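Local structure of neural cell adhesion molecule 1 (Homo sapiens, 2HAZ) at residues Q14-S19 and Q23-E28; E43-A46 and V51-S54. The protein probably mediates adhesion between neural cells, and carries in its first fibronectin type III repeat an alpha-helix critical for N-glycan polysialylation. All coordinates share one frame; numbering follows the deposited sequence.

Interaction 1. Residues Q14-S19 and Q23-E28. With NA (sodium ion), chain B.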
ATOM      1  N   GLN A  14      -1.292   6.170   8.546  1.00 19.76           N
ATOM      2  CA  GLN A  14      -1.998   5.294   9.477  1.00 19.78           C
ATOM      3  C   GLN A  14      -2.900   4.328   8.724  1.00 19.25           C
ATOM      4  O   GLN A  14      -3.182   4.520   7.535  1.00 18.29           O
ATOM      5  CB  GLN A  14      -2.829   6.099  10.488  1.00 20.67           C
ATOM      6  CG  GLN A  14      -3.972   6.893   9.873  1.00 23.89           C
ATOM      7  CD  GLN A  14      -4.769   7.644  10.911  1.00 27.39           C
ATOM      8  OE1 GLN A  14      -4.254   8.559  11.556  1.00 30.54           O
ATOM      9  NE2 GLN A  14      -6.032   7.271  11.077  1.00 29.71           N
ATOM     10  N   VAL A  15      -3.337   3.288   9.431  1.00 17.41           N
ATOM     11  CA  VAL A  15      -4.295   2.338   8.901  1.00 16.72           C
ATOM     12  C   VAL A  15      -5.517   2.299   9.819  1.00 17.33           C
ATOM     13  O   VAL A  15      -5.384   2.120  11.038  1.00 17.59           O
ATOM     14  CB  VAL A  15      -3.681   0.937   8.815  1.00 16.11           C
ATOM     15  CG1 VAL A  15      -4.686  -0.038   8.209  1.00 15.07           C
ATOM     16  CG2 VAL A  15      -2.353   0.974   8.033  1.00 14.24           C
ATOM     17  N   GLU A  16      -6.695   2.508   9.252  1.00 17.82           N
ATOM     18  CA  GLU A  16      -7.919   2.439  10.034  1.00 18.02           C
ATOM     19  C   GLU A  16      -8.578   1.111   9.717  1.00 17.46           C
ATOM     20  O   GLU A  16      -9.175   0.946   8.650  1.00 16.86           O
ATOM     21  CB  GLU A  16      -8.862   3.611   9.741  1.00 18.20           C
ATOM     22  CG  GLU A  16      -8.213   4.982   9.858  1.00 22.34           C
ATOM     23  CD  GLU A  16      -8.799   5.992   8.883  1.00 28.09           C
ATOM     24  OE1 GLU A  16      -8.166   6.224   7.825  1.00 30.56           O
ATOM     25  OE2 GLU A  16      -9.901   6.547   9.149  1.00 30.03           O
ATOM     26  N   PRO A  17      -8.432   0.138  10.627  1.00 16.79           N
ATOM     27  CA  PRO A  17      -9.024  -1.160  10.394  1.00 17.30           C
ATOM     28  C   PRO A  17     -10.459  -1.295  10.887  1.00 17.55           C
ATOM     29  O   PRO A  17     -10.853  -0.690  11.896  1.00 17.65           O
ATOM     30  CB  PRO A  17      -8.099  -2.102  11.177  1.00 17.26           C
ATOM     31  CG  PRO A  17      -7.644  -1.261  12.345  1.00 16.41           C
ATOM     32  CD  PRO A  17      -7.656   0.178  11.887  1.00 17.09           C
ATOM     33  N   TYR A  18     -11.217  -2.094  10.156  1.00 17.61           N
ATOM     34  CA  TYR A  18     -12.491  -2.595  10.624  1.00 18.74           C
ATOM     35  C   TYR A  18     -12.365  -4.108  10.842  1.00 18.83           C
ATOM     36  O   TYR A  18     -11.318  -4.579  11.322  1.00 18.96           O
ATOM     37  CB  TYR A  18     -13.600  -2.180   9.643  1.00 19.01           C
ATOM     38  CG  TYR A  18     -13.628  -0.684   9.564  1.00 19.87           C
ATOM     39  CD1 TYR A  18     -14.250   0.066  10.566  1.00 21.74           C
ATOM     40  CD2 TYR A  18     -12.944  -0.009   8.557  1.00 22.13           C
ATOM     41  CE1 TYR A  18     -14.231   1.450  10.541  1.00 23.14           C
ATOM     42  CE2 TYR A  18     -12.924   1.378   8.522  1.00 21.97           C
ATOM     43  CZ  TYR A  18     -13.570   2.090   9.519  1.00 22.47           C
ATOM     44  OH  TYR A  18     -13.567   3.453   9.490  1.00 23.05           O
ATOM     45  N   SER A  19     -13.388  -4.870  10.468  1.00 19.20           N
ATOM     46  CA  SER A  19     -13.403  -6.302  10.751  1.00 19.42           C
ATOM     47  C   SER A  19     -12.696  -7.133   9.705  1.00 19.15           C
ATOM     48  O   SER A  19     -11.863  -7.969  10.037  1.00 19.64           O
ATOM     49  CB  SER A  19     -14.833  -6.818  10.990  1.00 19.59           C
ATOM     50  OG  SER A  19     -15.278  -6.371  12.254  1.00 22.00           O
ATOM     51  N   GLN A  23      -8.583   0.806   5.826  1.00 16.36           N
ATOM     52  CA  GLN A  23      -8.221   1.973   5.017  1.00 15.99           C
ATOM     53  C   GLN A  23      -6.770   2.376   5.284  1.00 15.75           C
ATOM     54  O   GLN A  23      -6.405   2.748   6.409  1.00 14.95           O
ATOM     55  CB  GLN A  23      -9.168   3.155   5.284  1.00 16.81           C
ATOM     56  CG  GLN A  23     -10.654   2.800   5.461  1.00 18.42           C
ATOM     57  CD  GLN A  23     -11.335   2.492   4.162  1.00 23.05           C
ATOM     58  OE1 GLN A  23     -11.735   3.397   3.423  1.00 26.74           O
ATOM     59  NE2 GLN A  23     -11.497   1.211   3.873  1.00 24.07           N
ATOM     60  N   VAL A  24      -5.937   2.299   4.250  1.00 15.47           N
ATOM     61  CA  VAL A  24      -4.512   2.579   4.403  1.00 15.66           C
ATOM     62  C   VAL A  24      -4.290   4.027   3.966  1.00 15.85           C
ATOM     63  O   VAL A  24      -4.447   4.356   2.790  1.00 15.22           O
ATOM     64  CB  VAL A  24      -3.617   1.567   3.606  1.00 15.20           C
ATOM     65  CG1 VAL A  24      -2.141   1.889   3.760  1.00 14.74           C
ATOM     66  CG2 VAL A  24      -3.880   0.100   4.044  1.00 15.56           C
ATOM     67  N   GLN A  25      -3.957   4.896   4.922  1.00 16.38           N
ATOM     68  CA  GLN A  25      -3.642   6.288   4.604  1.00 17.41           C
ATOM     69  C   GLN A  25      -2.183   6.438   4.264  1.00 17.00           C
ATOM     70  O   GLN A  25      -1.314   6.060   5.060  1.00 17.47           O
ATOM     71  CB  GLN A  25      -3.917   7.191   5.795  1.00 17.66           C
ATOM     72  CG  GLN A  25      -5.354   7.537   5.996  1.00 21.39           C
ATOM     73  CD  GLN A  25      -5.499   8.638   7.015  1.00 26.83           C
ATOM     74  OE1 GLN A  25      -4.687   9.585   7.061  1.00 29.13           O
ATOM     75  NE2 GLN A  25      -6.538   8.537   7.842  1.00 28.70           N
ATOM     76  N   PHE A  26      -1.909   7.055   3.119  1.00 17.56           N
ATOM     77  CA  PHE A  26      -0.548   7.111   2.601  1.00 18.07           C
ATOM     78  C   PHE A  26      -0.216   8.447   1.916  1.00 18.46           C
ATOM     79  O   PHE A  26      -1.124   9.174   1.483  1.00 17.57           O
ATOM     80  CB  PHE A  26      -0.310   5.951   1.620  1.00 18.11           C
ATOM     81  CG  PHE A  26      -0.885   6.188   0.239  1.00 17.99           C
ATOM     82  CD1 PHE A  26      -0.078   6.658  -0.806  1.00 18.89           C
ATOM     83  CD2 PHE A  26      -2.224   5.957  -0.015  1.00 17.17           C
ATOM     84  CE1 PHE A  26      -0.616   6.878  -2.070  1.00 19.54           C
ATOM     85  CE2 PHE A  26      -2.754   6.165  -1.276  1.00 18.51           C
ATOM     86  CZ  PHE A  26      -1.952   6.638  -2.299  1.00 19.00           C
ATOM     87  N   ASP A  27       1.091   8.721   1.815  1.00 19.45           N
ATOM     88  CA  ASP A  27       1.646   9.851   1.045  1.00 20.80           C
ATOM     89  C   ASP A  27       2.221   9.350  -0.256  1.00 21.33           C
ATOM     90  O   ASP A  27       2.886   8.314  -0.276  1.00 21.38           O
ATOM     91  CB  ASP A  27       2.841  10.477   1.757  1.00 21.08           C
ATOM     92  CG  ASP A  27       2.508  11.000   3.093  1.00 22.74           C
ATOM     93  OD1 ASP A  27       1.393  11.541   3.259  1.00 24.65           O
ATOM     94  OD2 ASP A  27       3.373  10.878   3.994  1.00 25.61           O
ATOM     95  N   GLU A  28       2.004  10.109  -1.324  1.00 22.02           N
ATOM     96  CA  GLU A  28       2.680   9.873  -2.602  1.00 23.17           C
ATOM     97  C   GLU A  28       4.206   9.869  -2.439  1.00 23.13           C
ATOM     98  O   GLU A  28       4.729  10.514  -1.523  1.00 22.42           O
ATOM     99  CB  GLU A  28       2.280  10.950  -3.612  1.00 23.82           C
ATOM    100  CG  GLU A  28       0.819  10.931  -4.020  1.00 26.27           C
ATOM    101  CD  GLU A  28      -0.083  11.701  -3.051  1.00 30.33           C
ATOM    102  OE1 GLU A  28       0.406  12.176  -2.000  1.00 30.93           O
ATOM    103  OE2 GLU A  28      -1.289  11.844  -3.346  1.00 33.38           O
TER
HETATM  104 NA    NA B 101       1.913  12.062   5.461  1.00 20.09          NA
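The A-B hairpin of a fibronectin type III sandwich brings Glu16 and Gln23 together as an antiparallel hydrogen-bonded pair, with strands 14-17 and 23-27 running 165° apart. Glu16 N reaches Gln23 O at 2.9 Å, and Gln23 N returns to Glu16 O at the same separation. One step along, Val15 and Val24 form a non-hydrogen-bonded pair. Their methyls meet at 4.2 Å (CG1 of Val15 to CG2 of Val24) on the face that looks into the sandwich, where Val15 also touches Val81 and Phe100 of the facing sheet. Beyond them, Gln25 N donates to Gln14 O at 2.8 Å, whereas the return bond from Gln14 N to Gln25 O is weak.

The outer face carries a polar cluster. Gln14 and Gln25 extend side by side beyond CG, and their amides stack with planes 18° apart. The Glu16 chain is slightly bent at chi2 (147°), and its end comes nearer strand 23-27. Further along, Asp27 grips a sodium ion through both carboxylate oxygens, OD1 at 2.3 Å and OD2 at 2.4 Å, and Asp13 also binds this ion. The side-chain hydrogen bond on this face, Gln25 NE2 to Glu16 OE1 at 2.8 Å, is nearly straight: OE1 lies in the amide plane of Gln25, whereas NE2 approaches OE1 from above the Glu16 carboxylate plane.

Interaction 2. Residues E43-A46 and V51-S54; sequences EWRA and VWHS
Chi1 of 62° at Trp44 and 58° at Arg45 sets each CG between the backbone N and the carbonyl carbon, laying the indole beside His53 and the arginine chain across Trp52; alternation along the strand puts the two on different sides of the hairpin. Trp44 presents one indole face to His53, whose CB lies 3.6 Å from the centroid of the five-membered ring, a CH-pi contact; the imidazole beyond it is oblique to the indole. Arg45, extended from CG to NE, runs over a face of Trp52. Its CG sits 3.6 Å from the six-membered-ring centroid and almost on the ring normal, while the guanidinium plane stands at 82° to the indole. The edge of Trp52 meets the backbone, CE3 lying 3.4 Å from Trp44 N, and Glu43 CB packs on the same CE3 at 3.6 Å. Backbone bonds fix the register: Trp44 N to His53 O and His53 N to Trp44 O, both 2.7 Å. Past this pair, a water links Ala46 N to the loop residue Val51 through its O. Arg82 makes a salt bridge with Glu43 and a cation-pi contact with Trp52. Side-chain contacts across the hairpin are therefore mainly CH-pi and van der Waals, with directional polar bonding supplied by backbone and water.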
ATOM      1  N   GLU A  43       0.622  -4.705  -0.604  1.00 11.95           N
ATOM      2  CA  GLU A  43       0.901  -6.065  -0.156  1.00 11.91           C
ATOM      3  C   GLU A  43       0.650  -6.161   1.349  1.00 11.53           C
ATOM      4  O   GLU A  43       1.100  -5.290   2.119  1.00 11.28           O
ATOM      5  CB  GLU A  43       2.353  -6.433  -0.467  1.00 12.00           C
ATOM      6  CG  GLU A  43       2.738  -6.241  -1.928  1.00 15.86           C
ATOM      7  CD  GLU A  43       4.180  -6.602  -2.192  1.00 21.11           C
ATOM      8  OE1 GLU A  43       5.056  -5.711  -2.061  1.00 23.82           O
ATOM      9  OE2 GLU A  43       4.437  -7.786  -2.524  1.00 26.63           O
ATOM     10  N   TRP A  44      -0.054  -7.208   1.781  1.00 10.15           N
ATOM     11  CA  TRP A  44      -0.304  -7.395   3.224  1.00 10.94           C
ATOM     12  C   TRP A  44      -0.142  -8.852   3.610  1.00 11.40           C
ATOM     13  O   TRP A  44      -0.309  -9.746   2.773  1.00 10.49           O
ATOM     14  CB  TRP A  44      -1.684  -6.859   3.652  1.00 11.26           C
ATOM     15  CG  TRP A  44      -2.864  -7.536   2.994  1.00 11.73           C
ATOM     16  CD1 TRP A  44      -3.580  -8.602   3.469  1.00  9.99           C
ATOM     17  CD2 TRP A  44      -3.433  -7.208   1.720  1.00 12.17           C
ATOM     18  NE1 TRP A  44      -4.591  -8.923   2.586  1.00 13.54           N
ATOM     19  CE2 TRP A  44      -4.527  -8.076   1.510  1.00 11.81           C
ATOM     20  CE3 TRP A  44      -3.162  -6.219   0.763  1.00 14.35           C
ATOM     21  CZ2 TRP A  44      -5.314  -8.030   0.344  1.00 12.19           C
ATOM     22  CZ3 TRP A  44      -3.956  -6.161  -0.392  1.00 12.24           C
ATOM     23  CH2 TRP A  44      -5.023  -7.056  -0.581  1.00 10.29           C
ATOM     24  N   ARG A  45       0.184  -9.085   4.875  1.00 11.36           N
ATOM     25  CA  ARG A  45       0.211 -10.449   5.400  1.00 12.73           C
ATOM     26  C   ARG A  45      -0.035 -10.464   6.904  1.00 12.84           C
ATOM     27  O   ARG A  45       0.371  -9.534   7.625  1.00 13.50           O
ATOM     28  CB  ARG A  45       1.531 -11.140   5.068  1.00 13.75           C
ATOM     29  CG  ARG A  45       2.747 -10.448   5.574  1.00 15.45           C
ATOM     30  CD  ARG A  45       3.959 -11.375   5.759  1.00 18.97           C
ATOM     31  NE  ARG A  45       4.960 -10.615   6.509  1.00 23.57           N
ATOM     32  CZ  ARG A  45       5.263 -10.798   7.796  1.00 25.35           C
ATOM     33  NH1 ARG A  45       4.693 -11.775   8.504  1.00 24.32           N
ATOM     34  NH2 ARG A  45       6.168 -10.009   8.372  1.00 27.19           N
ATOM     35  N   ALA A  46      -0.718 -11.510   7.366  1.00 13.65           N
ATOM     36  CA  ALA A  46      -0.931 -11.715   8.786  1.00 13.59           C
ATOM     37  C   ALA A  46       0.434 -11.984   9.429  1.00 13.94           C
ATOM     38  O   ALA A  46       1.192 -12.841   8.971  1.00 13.79           O
ATOM     39  CB  ALA A  46      -1.886 -12.869   9.018  1.00 13.11           C
ATOM     40  N   VAL A  51       3.016 -15.988   3.495  1.00 17.11           N
ATOM     41  CA  VAL A  51       2.365 -15.612   2.232  1.00 16.03           C
ATOM     42  C   VAL A  51       1.863 -14.152   2.188  1.00 15.51           C
ATOM     43  O   VAL A  51       1.128 -13.716   3.071  1.00 15.42           O
ATOM     44  CB  VAL A  51       1.205 -16.567   1.914  1.00 15.72           C
ATOM     45  CG1 VAL A  51       0.486 -16.149   0.657  1.00 14.06           C
ATOM     46  CG2 VAL A  51       1.715 -18.020   1.844  1.00 16.01           C
ATOM     47  N   TRP A  52       2.268 -13.411   1.160  1.00 14.75           N
ATOM     48  CA  TRP A  52       1.820 -12.025   0.977  1.00 14.26           C
ATOM     49  C   TRP A  52       0.579 -11.977   0.081  1.00 13.48           C
ATOM     50  O   TRP A  52       0.489 -12.715  -0.912  1.00 14.44           O
ATOM     51  CB  TRP A  52       2.921 -11.158   0.332  1.00 14.49           C
ATOM     52  CG  TRP A  52       4.031 -10.691   1.255  1.00 15.79           C
ATOM     53  CD1 TRP A  52       5.259 -11.283   1.434  1.00 15.22           C
ATOM     54  CD2 TRP A  52       4.019  -9.534   2.085  1.00 15.01           C
ATOM     55  NE1 TRP A  52       6.002 -10.563   2.339  1.00 17.07           N
ATOM     56  CE2 TRP A  52       5.269  -9.479   2.752  1.00 16.41           C
ATOM     57  CE3 TRP A  52       3.070  -8.533   2.341  1.00 14.58           C
ATOM     58  CZ2 TRP A  52       5.588  -8.471   3.663  1.00 16.58           C
ATOM     59  CZ3 TRP A  52       3.394  -7.511   3.241  1.00 15.34           C
ATOM     60  CH2 TRP A  52       4.646  -7.491   3.892  1.00 15.88           C
ATOM     61  N   HIS A  53      -0.361 -11.090   0.408  1.00 11.91           N
ATOM     62  CA  HIS A  53      -1.508 -10.875  -0.448  1.00 10.39           C
ATOM     63  C   HIS A  53      -1.327  -9.520  -1.093  1.00 10.12           C
ATOM     64  O   HIS A  53      -0.864  -8.557  -0.436  1.00 10.01           O
ATOM     65  CB  HIS A  53      -2.777 -10.864   0.397  1.00 10.21           C
ATOM     66  CG  HIS A  53      -2.856 -12.009   1.348  1.00 11.80           C
ATOM     67  ND1 HIS A  53      -3.210 -13.277   0.949  1.00 13.22           N
ATOM     68  CD2 HIS A  53      -2.568 -12.098   2.667  1.00 15.03           C
ATOM     69  CE1 HIS A  53      -3.165 -14.095   1.985  1.00 15.00           C
ATOM     70  NE2 HIS A  53      -2.792 -13.399   3.044  1.00 14.19           N
ATOM     71  N   SER A  54      -1.771  -9.395  -2.330  1.00  9.63           N
ATOM     72  CA  SER A  54      -1.525  -8.153  -3.039  1.00 10.69           C
ATOM     73  C   SER A  54      -2.655  -7.781  -3.974  1.00 10.73           C
ATOM     74  O   SER A  54      -3.392  -8.650  -4.475  1.00 11.01           O
ATOM     75  CB  SER A  54      -0.165  -8.185  -3.763  1.00 10.78           C
ATOM     76  OG  SER A  54      -0.197  -8.946  -4.966  1.00 12.22           O
TER
HETATM   77  O   HOH W   1      -0.416 -13.800   5.314  1.00 20.87           O

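In the fold
From the N terminus, interaction 1 closes first, joining strands 11-17 and 22-27 across a short turn in the three-stranded sheet that strand 67-70 completes. The chain then crosses to the opposing sheet, where interaction 2 closes a second hairpin between strands 39-46 and 53-58. The two contacts are in series, neither nested nor crossed. The centres of interactions 1 and 2 lie about 15 Å apart and the nearest atoms of interactions 1 and 2 about 7 Å apart, without touching; the two hairpins belong to different sheets. Strand 78-87 links them: it bonds to strand 39-46, while its Leu83 packs against Phe26 of the first hairpin.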